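Local coordinates for protein glycerol dehydratase (Clostridium butyricum, PDB 4MTJ) that probably acts as a glycyl radical lyase that removes water from glycerol without the help of coenzyme B12, at residues A[314-319]-A[369-374]; A[4-9]-A[392-397]; A[166-171]-A[525-530]; A[49-54]-A[515-520]; A[439-444]-A[540-545]. One frame throughout, in Å; residues are numbered along the deposited sequence.

Interaction 1: residues A[314-319]-A[369-374]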
# COMPACT_ATOMS: atom_id res chain seq x y z
N ILE A 314 -16.40 33.25 -16.57
CA ILE A 314 -15.90 32.30 -15.58
C ILE A 314 -17.01 31.91 -14.60
O ILE A 314 -17.23 30.72 -14.33
CB ILE A 314 -14.64 32.83 -14.81
CG1 ILE A 314 -13.42 32.84 -15.74
CG2 ILE A 314 -14.36 31.97 -13.59
CD1 ILE A 314 -12.13 33.26 -15.07
N TRP A 315 -17.72 32.93 -14.11
CA TRP A 315 -18.91 32.73 -13.28
C TRP A 315 -19.85 31.71 -13.91
O TRP A 315 -20.29 30.76 -13.25
CB TRP A 315 -19.65 34.06 -13.09
CG TRP A 315 -19.53 34.64 -11.74
CD1 TRP A 315 -20.55 34.94 -10.88
CD2 TRP A 315 -18.32 34.99 -11.06
NE1 TRP A 315 -20.05 35.46 -9.71
CE2 TRP A 315 -18.68 35.50 -9.80
CE3 TRP A 315 -16.96 34.93 -11.40
CZ2 TRP A 315 -17.74 35.94 -8.86
CZ3 TRP A 315 -16.02 35.37 -10.46
CH2 TRP A 315 -16.42 35.87 -9.21
N ILE A 316 -20.16 31.90 -15.19
CA ILE A 316 -21.08 31.02 -15.88
C ILE A 316 -20.53 29.60 -16.01
O ILE A 316 -21.26 28.63 -15.80
CB ILE A 316 -21.50 31.60 -17.24
CG1 ILE A 316 -22.49 32.75 -17.01
CG2 ILE A 316 -22.09 30.51 -18.14
CD1 ILE A 316 -22.95 33.45 -18.26
N LYS A 317 -19.24 29.48 -16.31
CA LYS A 317 -18.58 28.17 -16.39
C LYS A 317 -18.61 27.42 -15.06
O LYS A 317 -18.85 26.21 -15.02
CB LYS A 317 -17.13 28.29 -16.87
CG LYS A 317 -16.94 28.78 -18.32
CD LYS A 317 -17.65 27.90 -19.33
CE LYS A 317 -17.39 26.42 -19.18
NZ LYS A 317 -18.22 25.58 -20.14
N LEU A 318 -18.40 28.14 -13.96
CA LEU A 318 -18.51 27.55 -12.63
C LEU A 318 -19.88 26.90 -12.37
O LEU A 318 -20.03 26.04 -11.50
CB LEU A 318 -18.17 28.58 -11.54
CG LEU A 318 -16.71 29.06 -11.55
CD1 LEU A 318 -16.55 30.37 -10.80
CD2 LEU A 318 -15.82 27.98 -10.95
N ASN A 319 -20.88 27.33 -13.14
CA ASN A 319 -22.21 26.74 -13.03
C ASN A 319 -22.41 25.58 -14.01
O ASN A 319 -23.47 24.97 -14.03
CB ASN A 319 -23.30 27.79 -13.25
CG ASN A 319 -23.42 28.76 -12.09
OD1 ASN A 319 -24.21 28.56 -11.17
ND2 ASN A 319 -22.63 29.82 -12.14
N VAL A 369 -24.66 37.82 -13.52
CA VAL A 369 -24.98 36.44 -13.86
C VAL A 369 -26.15 35.83 -13.06
O VAL A 369 -26.96 35.09 -13.62
CB VAL A 369 -23.73 35.57 -13.70
CG1 VAL A 369 -24.04 34.10 -13.99
CG2 VAL A 369 -22.61 36.11 -14.59
N LYS A 370 -26.22 36.13 -11.76
CA LYS A 370 -27.33 35.68 -10.91
C LYS A 370 -27.60 34.18 -11.00
O LYS A 370 -28.75 33.75 -11.14
CB LYS A 370 -28.63 36.44 -11.21
CG LYS A 370 -28.47 37.96 -11.28
CD LYS A 370 -29.81 38.71 -11.33
CE LYS A 370 -29.56 40.22 -11.40
NZ LYS A 370 -30.76 41.02 -11.11
N LEU A 371 -26.53 33.39 -10.94
CA LEU A 371 -26.64 31.94 -10.88
C LEU A 371 -26.18 31.47 -9.50
O LEU A 371 -25.64 32.26 -8.74
CB LEU A 371 -25.82 31.30 -12.01
CG LEU A 371 -26.50 31.40 -13.38
CD1 LEU A 371 -25.62 30.81 -14.48
CD2 LEU A 371 -27.87 30.72 -13.36
N PRO A 372 -26.40 30.19 -9.16
CA PRO A 372 -26.01 29.70 -7.83
C PRO A 372 -24.50 29.66 -7.57
O PRO A 372 -24.07 29.89 -6.42
CB PRO A 372 -26.59 28.28 -7.80
CG PRO A 372 -27.73 28.33 -8.76
CD PRO A 372 -27.25 29.21 -9.87
N GLN A 373 -23.71 29.36 -8.60
CA GLN A 373 -22.26 29.35 -8.47
C GLN A 373 -21.69 30.62 -9.09
O GLN A 373 -22.34 31.25 -9.93
CB GLN A 373 -21.66 28.10 -9.12
CG GLN A 373 -21.96 26.81 -8.36
CD GLN A 373 -21.34 26.82 -6.96
OE1 GLN A 373 -20.14 26.60 -6.79
NE2 GLN A 373 -22.17 27.09 -5.95
N PRO A 374 -20.51 31.05 -8.64
CA PRO A 374 -19.77 30.47 -7.52
C PRO A 374 -20.33 30.94 -6.17
O PRO A 374 -21.02 31.97 -6.09
CB PRO A 374 -18.37 31.02 -7.72
CG PRO A 374 -18.62 32.38 -8.27
CD PRO A 374 -19.83 32.24 -9.16
O HOH W 1 -21.60 34.52 -7.52
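N319, just past the end of helix 304-318, plugs into the backbone of segment 369-374, which leads from the end of helix 357-369 to strand 375-380 in a beta-alpha-beta unit of the PFL-like fold. Its CB rests 4.0 Å from L371 CD1. One bond further out, N319 CG faces the CB atoms of L371 and Q373. At the tip the amide spans a single residue of the loop: N319 OD1 accepts from Q373 N at 2.7 Å, and N319 ND2 gives a hydrogen to Q373 O at 2.6 Å. That second donor stands well above the plane of the Q373 carbonyl, 59° out of it. N319 ND2 also donates to W315 O at 2.8 Å, back in the last turn of helix 304-318, so three bonds fix the rotation of the amide. At the end of helix 357-369, I316 CG1 packs on V369 CG1 at 3.7 Å. At the far end of the segment P374, which follows a cis peptide bond, lies across the W315 indole at about a right angle and makes a CH-pi contact. P374 CB also touches L318 CD1. P374 CD sits 3.2 Å from the centroid of W315's five-membered ring, only 11° off the ring normal.

Interaction 2: residues A[4-9]-A[392-397]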
# COMPACT_ATOMS: atom_id res chain seq x y z
N LYS A 4 -24.53 52.78 -5.67
CA LYS A 4 -24.15 53.08 -7.05
C LYS A 4 -24.94 52.23 -8.05
O LYS A 4 -24.99 52.54 -9.24
CB LYS A 4 -22.65 52.87 -7.21
CG LYS A 4 -21.83 53.52 -6.11
CD LYS A 4 -20.41 53.79 -6.57
CE LYS A 4 -19.64 54.60 -5.53
NZ LYS A 4 -18.29 54.98 -6.03
N GLY A 5 -25.58 51.17 -7.55
CA GLY A 5 -26.27 50.23 -8.41
C GLY A 5 -25.29 49.35 -9.17
O GLY A 5 -24.08 49.51 -9.07
N PHE A 6 -25.81 48.41 -9.93
CA PHE A 6 -24.96 47.50 -10.66
C PHE A 6 -25.08 47.71 -12.16
O PHE A 6 -26.16 47.97 -12.67
CB PHE A 6 -25.29 46.05 -10.29
CG PHE A 6 -25.00 45.72 -8.86
CD1 PHE A 6 -26.02 45.65 -7.93
CD2 PHE A 6 -23.69 45.52 -8.44
CE1 PHE A 6 -25.74 45.36 -6.61
CE2 PHE A 6 -23.41 45.23 -7.13
CZ PHE A 6 -24.44 45.15 -6.21
N SER A 7 -23.96 47.59 -12.86
CA SER A 7 -23.96 47.73 -14.31
C SER A 7 -24.64 46.55 -15.01
O SER A 7 -24.99 45.55 -14.38
CB SER A 7 -22.54 47.92 -14.82
OG SER A 7 -21.76 46.78 -14.52
N THR A 8 -24.83 46.68 -16.32
CA THR A 8 -25.54 45.68 -17.10
C THR A 8 -24.56 44.80 -17.86
O THR A 8 -23.62 45.30 -18.48
CB THR A 8 -26.50 46.35 -18.09
OG1 THR A 8 -27.33 47.29 -17.40
CG2 THR A 8 -27.39 45.31 -18.76
N GLN A 9 -24.78 43.49 -17.80
CA GLN A 9 -23.93 42.52 -18.47
C GLN A 9 -24.21 42.50 -19.97
O GLN A 9 -25.28 42.91 -20.40
CB GLN A 9 -24.15 41.13 -17.88
CG GLN A 9 -25.49 40.49 -18.23
CD GLN A 9 -26.63 40.96 -17.35
OE1 GLN A 9 -26.49 41.91 -16.57
NE2 GLN A 9 -27.78 40.31 -17.48
N ALA A 392 -20.82 45.15 -0.58
CA ALA A 392 -21.30 43.79 -0.27
C ALA A 392 -22.76 43.80 0.21
O ALA A 392 -23.57 42.96 -0.22
CB ALA A 392 -20.40 43.13 0.76
N ALA A 393 -23.10 44.74 1.08
CA ALA A 393 -24.49 44.90 1.50
C ALA A 393 -25.42 45.12 0.31
O ALA A 393 -26.52 44.59 0.25
CB ALA A 393 -24.62 46.04 2.49
N GLU A 394 -24.96 45.90 -0.66
CA GLU A 394 -25.76 46.17 -1.84
C GLU A 394 -26.00 44.87 -2.62
O GLU A 394 -27.07 44.67 -3.18
CB GLU A 394 -25.06 47.19 -2.73
CG GLU A 394 -25.97 48.16 -3.39
CD GLU A 394 -25.20 49.24 -4.12
OE1 GLU A 394 -25.76 49.79 -5.10
OE2 GLU A 394 -24.05 49.53 -3.73
N LEU A 395 -25.00 43.99 -2.63
CA LEU A 395 -25.15 42.69 -3.29
C LEU A 395 -26.19 41.88 -2.54
O LEU A 395 -27.04 41.25 -3.16
CB LEU A 395 -23.83 41.93 -3.35
CG LEU A 395 -23.89 40.47 -3.81
CD1 LEU A 395 -24.58 40.32 -5.18
CD2 LEU A 395 -22.50 39.88 -3.84
N THR A 396 -26.12 41.92 -1.21
CA THR A 396 -27.11 41.24 -0.37
C THR A 396 -28.53 41.67 -0.70
O THR A 396 -29.46 40.86 -0.70
CB THR A 396 -26.82 41.44 1.14
OG1 THR A 396 -25.52 40.89 1.47
CG2 THR A 396 -27.89 40.77 1.99
N ARG A 397 -28.70 42.95 -1.00
CA ARG A 397 -30.03 43.47 -1.26
C ARG A 397 -30.62 42.86 -2.54
O ARG A 397 -31.84 42.77 -2.68
CB ARG A 397 -30.02 45.00 -1.34
CG ARG A 397 -31.40 45.62 -1.57
CD ARG A 397 -31.41 47.10 -1.22
NE ARG A 397 -30.45 47.85 -2.02
CZ ARG A 397 -30.08 49.09 -1.75
NH1 ARG A 397 -30.57 49.72 -0.69
NH2 ARG A 397 -29.20 49.71 -2.53
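E394 leaves its helix with chi1 at -142°, off the usual staggered values, and runs extended beyond CG, which carries its carboxylate out to the backbone at K4 and G5. F6 meets the same helix by another route: with CG opposite its own carbonyl carbon (chi1 -65°), the ring is swung over so that its far rim reaches the helix backbone. The one hydrogen bond across the contact runs from G5 N to E394 OE1 at 2.8 Å, using the syn lone pair, on the side of the other carboxylate oxygen. K4 N is also near, 3.3 Å from E394 OE1, but its angle is too poor for a bond. The other oxygen, E394 OE2, forms a salt bridge with R391, and R391 in turn donates to G5 O; carboxylate and guanidinium thus hold both polar atoms of the G5 backbone. The phenyl ring arrives edge first, with F6 CE1 3.7 Å from E394 O and F6 CZ 3.8 Å from L395 N, both near the ring plane. F6 CZ also comes to 4.3 Å from L395 CB. Beyond this pair, F6 packs on E364 and V367 of helix 357-369. The result is an extended N-terminal arm strapped over helix 386-397, the helix that links parallel strands 375-380 and 404-407 in a beta-alpha-beta crossover of the PFL-like fold.

Interaction 3: residues A[166-171]-A[525-530]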
# COMPACT_ATOMS: atom_id res chain seq x y z
N SER A 166 -8.36 24.34 -2.03
CA SER A 166 -8.06 25.43 -2.92
C SER A 166 -6.59 25.29 -3.28
O SER A 166 -5.71 25.52 -2.44
CB SER A 166 -8.31 26.76 -2.22
OG SER A 166 -8.23 27.83 -3.14
N VAL A 167 -6.32 24.89 -4.52
CA VAL A 167 -4.95 24.59 -4.95
C VAL A 167 -4.19 25.87 -5.14
O VAL A 167 -4.76 26.94 -5.03
CB VAL A 167 -4.92 23.76 -6.26
CG1 VAL A 167 -5.56 22.41 -6.03
CG2 VAL A 167 -5.60 24.51 -7.40
N ASP A 168 -2.89 25.76 -5.41
CA ASP A 168 -2.06 26.93 -5.62
C ASP A 168 -2.24 27.51 -7.04
O ASP A 168 -1.32 27.46 -7.85
CB ASP A 168 -0.60 26.58 -5.38
CG ASP A 168 0.26 27.81 -5.07
OD1 ASP A 168 -0.20 28.95 -5.31
OD2 ASP A 168 1.40 27.63 -4.61
N TYR A 169 -3.44 28.05 -7.31
CA TYR A 169 -3.77 28.61 -8.62
C TYR A 169 -2.77 29.67 -9.04
O TYR A 169 -2.37 29.73 -10.19
CB TYR A 169 -5.14 29.29 -8.62
CG TYR A 169 -6.34 28.40 -8.43
CD1 TYR A 169 -6.91 28.24 -7.19
CD2 TYR A 169 -6.92 27.74 -9.51
CE1 TYR A 169 -8.03 27.43 -7.01
CE2 TYR A 169 -8.03 26.92 -9.35
CZ TYR A 169 -8.58 26.78 -8.10
OH TYR A 169 -9.69 25.98 -7.91
N GLY A 170 -2.42 30.54 -8.09
CA GLY A 170 -1.49 31.61 -8.36
C GLY A 170 -0.20 31.07 -8.94
O GLY A 170 0.32 31.63 -9.90
N LYS A 171 0.30 29.97 -8.38
CA LYS A 171 1.56 29.38 -8.82
C LYS A 171 1.47 28.80 -10.23
O LYS A 171 2.36 29.02 -11.05
CB LYS A 171 2.01 28.29 -7.86
CG LYS A 171 3.30 27.60 -8.25
CD LYS A 171 3.66 26.53 -7.22
CE LYS A 171 4.99 25.86 -7.54
NZ LYS A 171 5.25 24.73 -6.60
N MET A 525 -0.20 20.52 -7.16
CA MET A 525 -0.52 21.94 -7.00
C MET A 525 -0.73 22.36 -5.54
O MET A 525 -1.30 23.43 -5.27
CB MET A 525 -1.73 22.32 -7.85
CG MET A 525 -1.48 22.14 -9.35
SD MET A 525 -2.93 22.49 -10.35
CE MET A 525 -4.02 21.13 -9.92
N VAL A 526 -0.29 21.53 -4.61
CA VAL A 526 -0.40 21.85 -3.19
C VAL A 526 0.95 21.67 -2.49
O VAL A 526 1.64 20.66 -2.67
CB VAL A 526 -1.52 21.03 -2.50
CG1 VAL A 526 -1.54 21.31 -0.99
CG2 VAL A 526 -2.87 21.34 -3.13
N ASP A 527 1.33 22.67 -1.69
CA ASP A 527 2.68 22.71 -1.19
C ASP A 527 3.03 21.55 -0.33
O ASP A 527 2.22 21.07 0.48
CB ASP A 527 3.01 24.00 -0.45
CG ASP A 527 3.78 24.96 -1.31
OD1 ASP A 527 4.18 26.02 -0.78
OD2 ASP A 527 3.97 24.64 -2.51
N ASN A 528 4.28 21.16 -0.59
CA ASN A 528 5.05 20.07 -0.03
C ASN A 528 4.96 18.75 -0.81
O ASN A 528 5.84 17.91 -0.68
CB ASN A 528 4.88 19.96 1.48
CG ASN A 528 5.40 21.18 2.21
OD1 ASN A 528 5.79 22.18 1.59
ND2 ASN A 528 5.42 21.12 3.54
N CYS A 529 3.94 18.58 -1.65
CA CYS A 529 3.74 17.29 -2.32
C CYS A 529 4.87 16.87 -3.25
O CYS A 529 5.38 15.75 -3.15
CB CYS A 529 2.40 17.23 -3.06
SG CYS A 529 0.96 17.07 -1.98
N ILE A 530 5.27 17.77 -4.15
CA ILE A 530 6.39 17.51 -5.03
C ILE A 530 7.68 17.36 -4.21
O ILE A 530 8.41 16.40 -4.38
CB ILE A 530 6.55 18.62 -6.08
CG1 ILE A 530 5.40 18.56 -7.08
CG2 ILE A 530 7.87 18.47 -6.81
CD1 ILE A 530 5.19 19.84 -7.86
O HOH W 2 2.09 24.65 -4.46
O HOH W 3 5.73 25.73 -4.11
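D168 N donates to M525 O at 2.8 Å with an N-H...O angle of 162°, a single backbone bond where the two segments come closest, and D168 is itself the centre of an inverse gamma turn. Just before it, V167 adds apolar contacts beside this bond: V167 CB lies 3.8 Å from M525 CB, while V167 CG1 meets V526 CG2 at 4.1 Å, the two side chains crossing at about a right angle. Its other methyl, V167 CG2, stands over the centre of one face of the Y169 ring. D168 is also the N-cap of helix 169-190. With chi1 at -158° its carboxylate reaches along the first turn, where D168 OD1 accepts from K171 N at 3.3 Å; the donor stands well out of the carboxylate plane, 66° from it. Segment 525-530 makes a type II beta turn from V526 to C529, with N528 taking the positive phi, and leads straight into helix 529-532. Two waters fill in between the charged ends. One donates to D168 OD2 and to D527 OD2, bridging two carboxylates whose like charges it probably eases. The other donates to D527 OD2 at 2.6 Å and accepts from K171 NZ at 2.7 Å, linking lysine and aspartate that are too far apart for a direct salt bridge. K171 NZ forms its salt bridge with E183 instead.

Interaction 4: residues A[49-54]-A[515-520]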
# COMPACT_ATOMS: atom_id res chain seq x y z
N LEU A 49 0.48 5.41 -10.40
CA LEU A 49 0.67 5.36 -11.84
C LEU A 49 -0.62 5.02 -12.59
O LEU A 49 -0.87 5.56 -13.66
CB LEU A 49 1.77 4.36 -12.20
CG LEU A 49 3.08 4.87 -12.78
CD1 LEU A 49 2.93 6.26 -13.36
CD2 LEU A 49 4.15 4.85 -11.73
N ARG A 50 -1.42 4.11 -12.02
CA ARG A 50 -2.75 3.81 -12.54
C ARG A 50 -3.54 5.11 -12.64
O ARG A 50 -4.16 5.40 -13.67
CB ARG A 50 -3.50 2.81 -11.66
CG ARG A 50 -2.82 1.44 -11.44
CD ARG A 50 -3.69 0.31 -11.97
NE ARG A 50 -4.52 -0.33 -10.97
CZ ARG A 50 -5.51 -1.17 -11.25
NH1 ARG A 50 -5.82 -1.45 -12.51
NH2 ARG A 50 -6.21 -1.72 -10.26
N ARG A 51 -3.48 5.90 -11.57
CA ARG A 51 -4.21 7.17 -11.50
C ARG A 51 -3.73 8.15 -12.56
O ARG A 51 -4.54 8.79 -13.24
CB ARG A 51 -4.11 7.80 -10.09
CG ARG A 51 -4.89 7.05 -9.00
CD ARG A 51 -6.38 6.94 -9.32
NE ARG A 51 -6.96 8.24 -9.70
CZ ARG A 51 -8.26 8.46 -9.92
NH1 ARG A 51 -9.15 7.48 -9.79
NH2 ARG A 51 -8.66 9.67 -10.27
N ALA A 52 -2.41 8.27 -12.69
CA ALA A 52 -1.82 9.14 -13.71
C ALA A 52 -2.26 8.71 -15.11
O ALA A 52 -2.82 9.50 -15.87
CB ALA A 52 -0.31 9.14 -13.59
N LEU A 53 -2.03 7.44 -15.44
CA LEU A 53 -2.36 6.89 -16.76
C LEU A 53 -3.85 6.96 -17.08
O LEU A 53 -4.24 7.20 -18.22
CB LEU A 53 -1.85 5.45 -16.88
CG LEU A 53 -0.33 5.33 -16.83
CD1 LEU A 53 0.12 3.88 -16.69
CD2 LEU A 53 0.26 5.95 -18.08
N ALA A 54 -4.69 6.77 -16.06
CA ALA A 54 -6.13 6.88 -16.23
C ALA A 54 -6.51 8.31 -16.60
O ALA A 54 -7.31 8.54 -17.52
CB ALA A 54 -6.85 6.45 -14.97
N GLU A 515 -4.77 4.48 -0.56
CA GLU A 515 -4.39 3.17 -1.02
C GLU A 515 -4.82 2.90 -2.47
O GLU A 515 -4.14 2.17 -3.18
CB GLU A 515 -4.94 2.11 -0.06
CG GLU A 515 -4.53 0.68 -0.39
CD GLU A 515 -4.62 -0.25 0.81
OE1 GLU A 515 -4.57 0.25 1.97
OE2 GLU A 515 -4.75 -1.49 0.61
N ARG A 516 -5.92 3.51 -2.90
CA ARG A 516 -6.50 3.22 -4.23
C ARG A 516 -6.76 4.43 -5.12
O ARG A 516 -6.92 4.28 -6.33
CB ARG A 516 -7.78 2.41 -4.09
CG ARG A 516 -7.58 0.98 -3.63
CD ARG A 516 -8.90 0.23 -3.49
NE ARG A 516 -8.66 -1.18 -3.21
CZ ARG A 516 -9.59 -2.13 -3.22
NH1 ARG A 516 -10.85 -1.83 -3.51
NH2 ARG A 516 -9.25 -3.39 -2.96
N ALA A 517 -6.81 5.63 -4.55
CA ALA A 517 -6.96 6.84 -5.37
C ALA A 517 -6.06 8.01 -4.93
O ALA A 517 -6.56 9.10 -4.66
CB ALA A 517 -8.46 7.28 -5.44
N PRO A 518 -4.74 7.78 -4.86
CA PRO A 518 -3.90 8.95 -4.62
C PRO A 518 -3.89 9.80 -5.88
O PRO A 518 -3.83 9.24 -6.98
CB PRO A 518 -2.51 8.35 -4.34
CG PRO A 518 -2.53 7.02 -5.02
CD PRO A 518 -3.95 6.53 -4.96
N LEU A 519 -3.98 11.13 -5.74
CA LEU A 519 -4.16 11.98 -6.91
C LEU A 519 -2.89 12.71 -7.34
O LEU A 519 -2.48 13.68 -6.71
CB LEU A 519 -5.27 13.00 -6.64
CG LEU A 519 -6.63 12.42 -6.23
CD1 LEU A 519 -7.71 13.50 -6.31
CD2 LEU A 519 -7.00 11.24 -7.13
N PRO A 520 -2.27 12.25 -8.46
CA PRO A 520 -1.02 12.86 -8.94
C PRO A 520 -1.27 14.29 -9.40
O PRO A 520 -0.42 15.17 -9.20
CB PRO A 520 -0.63 11.99 -10.16
CG PRO A 520 -1.65 10.89 -10.25
CD PRO A 520 -2.84 11.30 -9.42
O HOH W 4 -8.68 4.88 -8.21
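R516, closing helix 484-516, meets R51 through its backbone: a water donates to R516 O at 2.6 Å and accepts from R51 NH1 at 3.1 Å, and the carbonyl oxygen also lies beside R51 CD. The R516 side chain itself heads elsewhere, to the backbone oxygen of E43 of the second subunit. A517, the first residue to leave the helix, sets its CB over one face of the R51 guanidinium, with its CA 4.0 Å from R51 CD. Next, P518 points its carbonyl at the arginine's aliphatic part, P518 O standing 3.2 Å from R51 CG, and its ring CD touches the same carbon more loosely. Bends at chi2 (-58°) and chi3 (-50°) turn the R51 chain so that its guanidinium faces A517 CB and lies beside L519. This linker is a short non-helical connection between the long helix 484-516 and the brief helix 520-523, packed on helix 47-61 in the helical surround of the PFL-like fold. L519 holds the N-cap position of the brief helix; its side chain runs alongside R51, pointing the same way, with L519 CD2 3.9 Å from R51 NH2. P520 begins that helix and lies against the flank of the other: P520 CD sits 3.8 Å from R51 CB, and P520 CG is 4.0 Å from A52 CB. No direct hydrogen bond joins the two segments. The charge of R51 is met outside them, by a salt bridge from R51 NH1 to E88, while R51 NH2 makes a weak bond to E277 O.

Interaction 5: residues A[439-444]-A[540-545]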
# COMPACT_ATOMS: atom_id res chain seq x y z
N PRO A 439 -4.82 28.31 1.35
CA PRO A 439 -4.84 27.64 0.05
C PRO A 439 -3.43 27.33 -0.43
O PRO A 439 -2.48 28.03 -0.06
CB PRO A 439 -5.50 28.67 -0.88
CG PRO A 439 -6.19 29.64 0.03
CD PRO A 439 -5.36 29.68 1.27
N GLY A 440 -3.30 26.29 -1.25
CA GLY A 440 -2.03 25.89 -1.81
C GLY A 440 -1.17 25.12 -0.82
O GLY A 440 -0.05 24.72 -1.15
N LYS A 441 -1.67 24.89 0.39
CA LYS A 441 -0.84 24.24 1.40
C LYS A 441 -1.54 23.19 2.25
O LYS A 441 -0.93 22.64 3.16
CB LYS A 441 -0.22 25.28 2.34
CG LYS A 441 0.72 26.28 1.68
CD LYS A 441 1.54 26.97 2.76
CE LYS A 441 2.52 27.99 2.18
NZ LYS A 441 3.55 28.39 3.19
N THR A 442 -2.81 22.91 1.95
CA THR A 442 -3.65 22.16 2.88
C THR A 442 -4.37 20.98 2.25
O THR A 442 -4.89 21.09 1.14
CB THR A 442 -4.71 23.08 3.54
OG1 THR A 442 -4.05 24.21 4.12
CG2 THR A 442 -5.46 22.33 4.64
N GLU A 443 -4.37 19.86 2.95
CA GLU A 443 -5.34 18.80 2.74
C GLU A 443 -6.22 18.82 3.97
O GLU A 443 -5.85 18.30 5.02
CB GLU A 443 -4.67 17.43 2.61
CG GLU A 443 -5.63 16.23 2.44
CD GLU A 443 -6.36 16.21 1.09
OE1 GLU A 443 -6.90 17.26 0.67
OE2 GLU A 443 -6.41 15.14 0.44
N GLY A 444 -7.39 19.45 3.86
CA GLY A 444 -8.21 19.76 5.03
C GLY A 444 -9.31 18.77 5.38
O GLY A 444 -9.74 18.72 6.53
N GLY A 540 1.29 14.56 2.02
CA GLY A 540 2.19 15.54 1.42
C GLY A 540 1.92 17.01 1.77
O GLY A 540 2.82 17.83 1.73
N ALA A 541 0.67 17.37 2.09
CA ALA A 541 0.36 18.77 2.37
C ALA A 541 1.11 19.27 3.61
O ALA A 541 1.32 18.52 4.56
CB ALA A 541 -1.14 18.99 2.54
N GLU A 542 1.53 20.54 3.58
CA GLU A 542 2.10 21.20 4.74
C GLU A 542 1.12 21.12 5.92
O GLU A 542 1.48 20.73 7.04
CB GLU A 542 2.39 22.66 4.37
CG GLU A 542 2.65 23.61 5.52
CD GLU A 542 3.98 23.37 6.19
OE1 GLU A 542 4.77 22.54 5.68
OE2 GLU A 542 4.23 23.99 7.25
N TYR A 543 -0.15 21.44 5.66
CA TYR A 543 -1.17 21.38 6.69
C TYR A 543 -2.18 20.26 6.43
O TYR A 543 -2.69 20.10 5.32
CB TYR A 543 -1.90 22.71 6.80
CG TYR A 543 -1.01 23.90 7.10
CD1 TYR A 543 -0.84 24.92 6.17
CD2 TYR A 543 -0.36 24.02 8.32
CE1 TYR A 543 -0.05 26.02 6.44
CE2 TYR A 543 0.45 25.12 8.60
CZ TYR A 543 0.59 26.11 7.65
OH TYR A 543 1.38 27.21 7.91
N ASN A 544 -2.47 19.51 7.48
CA ASN A 544 -3.43 18.41 7.40
C ASN A 544 -4.50 18.47 8.50
O ASN A 544 -4.19 18.67 9.68
CB ASN A 544 -2.68 17.08 7.46
CG ASN A 544 -1.98 16.75 6.15
OD1 ASN A 544 -2.60 16.21 5.24
ND2 ASN A 544 -0.70 17.08 6.05
N PHE A 545 -5.75 18.27 8.10
CA PHE A 545 -6.86 18.27 9.05
C PHE A 545 -7.90 17.24 8.64
O PHE A 545 -7.83 16.70 7.55
CB PHE A 545 -7.49 19.66 9.13
CG PHE A 545 -6.53 20.72 9.59
CD1 PHE A 545 -6.01 21.65 8.69
CD2 PHE A 545 -6.10 20.76 10.92
CE1 PHE A 545 -5.11 22.63 9.11
CE2 PHE A 545 -5.20 21.74 11.36
CZ PHE A 545 -4.70 22.68 10.45
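K441 lays its extended chain alongside the Y543 ring, both side chains pointing the same way, with K441 CB 3.9 Å from Y543 CD1 and K441 CD 4.1 Å from Y543 CE1. From Y543's own segment, E542 CG covers the centre of one ring face. The phenol ends on D424, outside both segments, to which Y543 OH is hydrogen-bonded; K441 NZ is only distantly and weakly paired with that same D424 carboxylate. The backbones pair as parallel strands, the short 442-443 against the start of 543-551, in a mixed sheet. Strand 442-443 closely follows the Gly-Cys-Val-Glu-Pro sequence characteristic of glycyl radical enzymes. The bonds alternate as parallel pairing requires: Y543 N to K441 O at 2.9 Å, E443 N to Y543 O at 2.9 Å, and F545 N to E443 O at 3.1 Å. On the sheet face carrying T442 and Y543, T442 CG2 comes to the edge of the F545 ring, 4.1 Å from F545 CD1. On the face of E443 and N544, E443 CB approaches N544 OD1 at 3.6 Å, the carboxylate and amide planes turned 80° apart; N544 OD1 accepts from R631. A541 CB tucks in beside E443 N at 3.4 Å.

Interactions 3 and 5 are neighbours, their centres about 9 Å apart, and G440 joins them directly: its nitrogen probably bonds to S166 O at 2.8 Å and its oxygen to D527 N. Helix 529-532 also leads on in the chain to strand 543-551. Interaction 4 lies about 18 Å from interaction 3, centre to centre; its second segment, 515-520, runs into helix 520-523 shortly before M525. Interactions 1 and 2, about 16 Å apart between centres, involve the two helices, 357-369 and 386-397, that flank strand 375-380 in the chain; interaction 2 is about 44 Å from interaction 4, centre to centre, across the middle of the chain. G763, the predicted radical site, belongs to none of these segments.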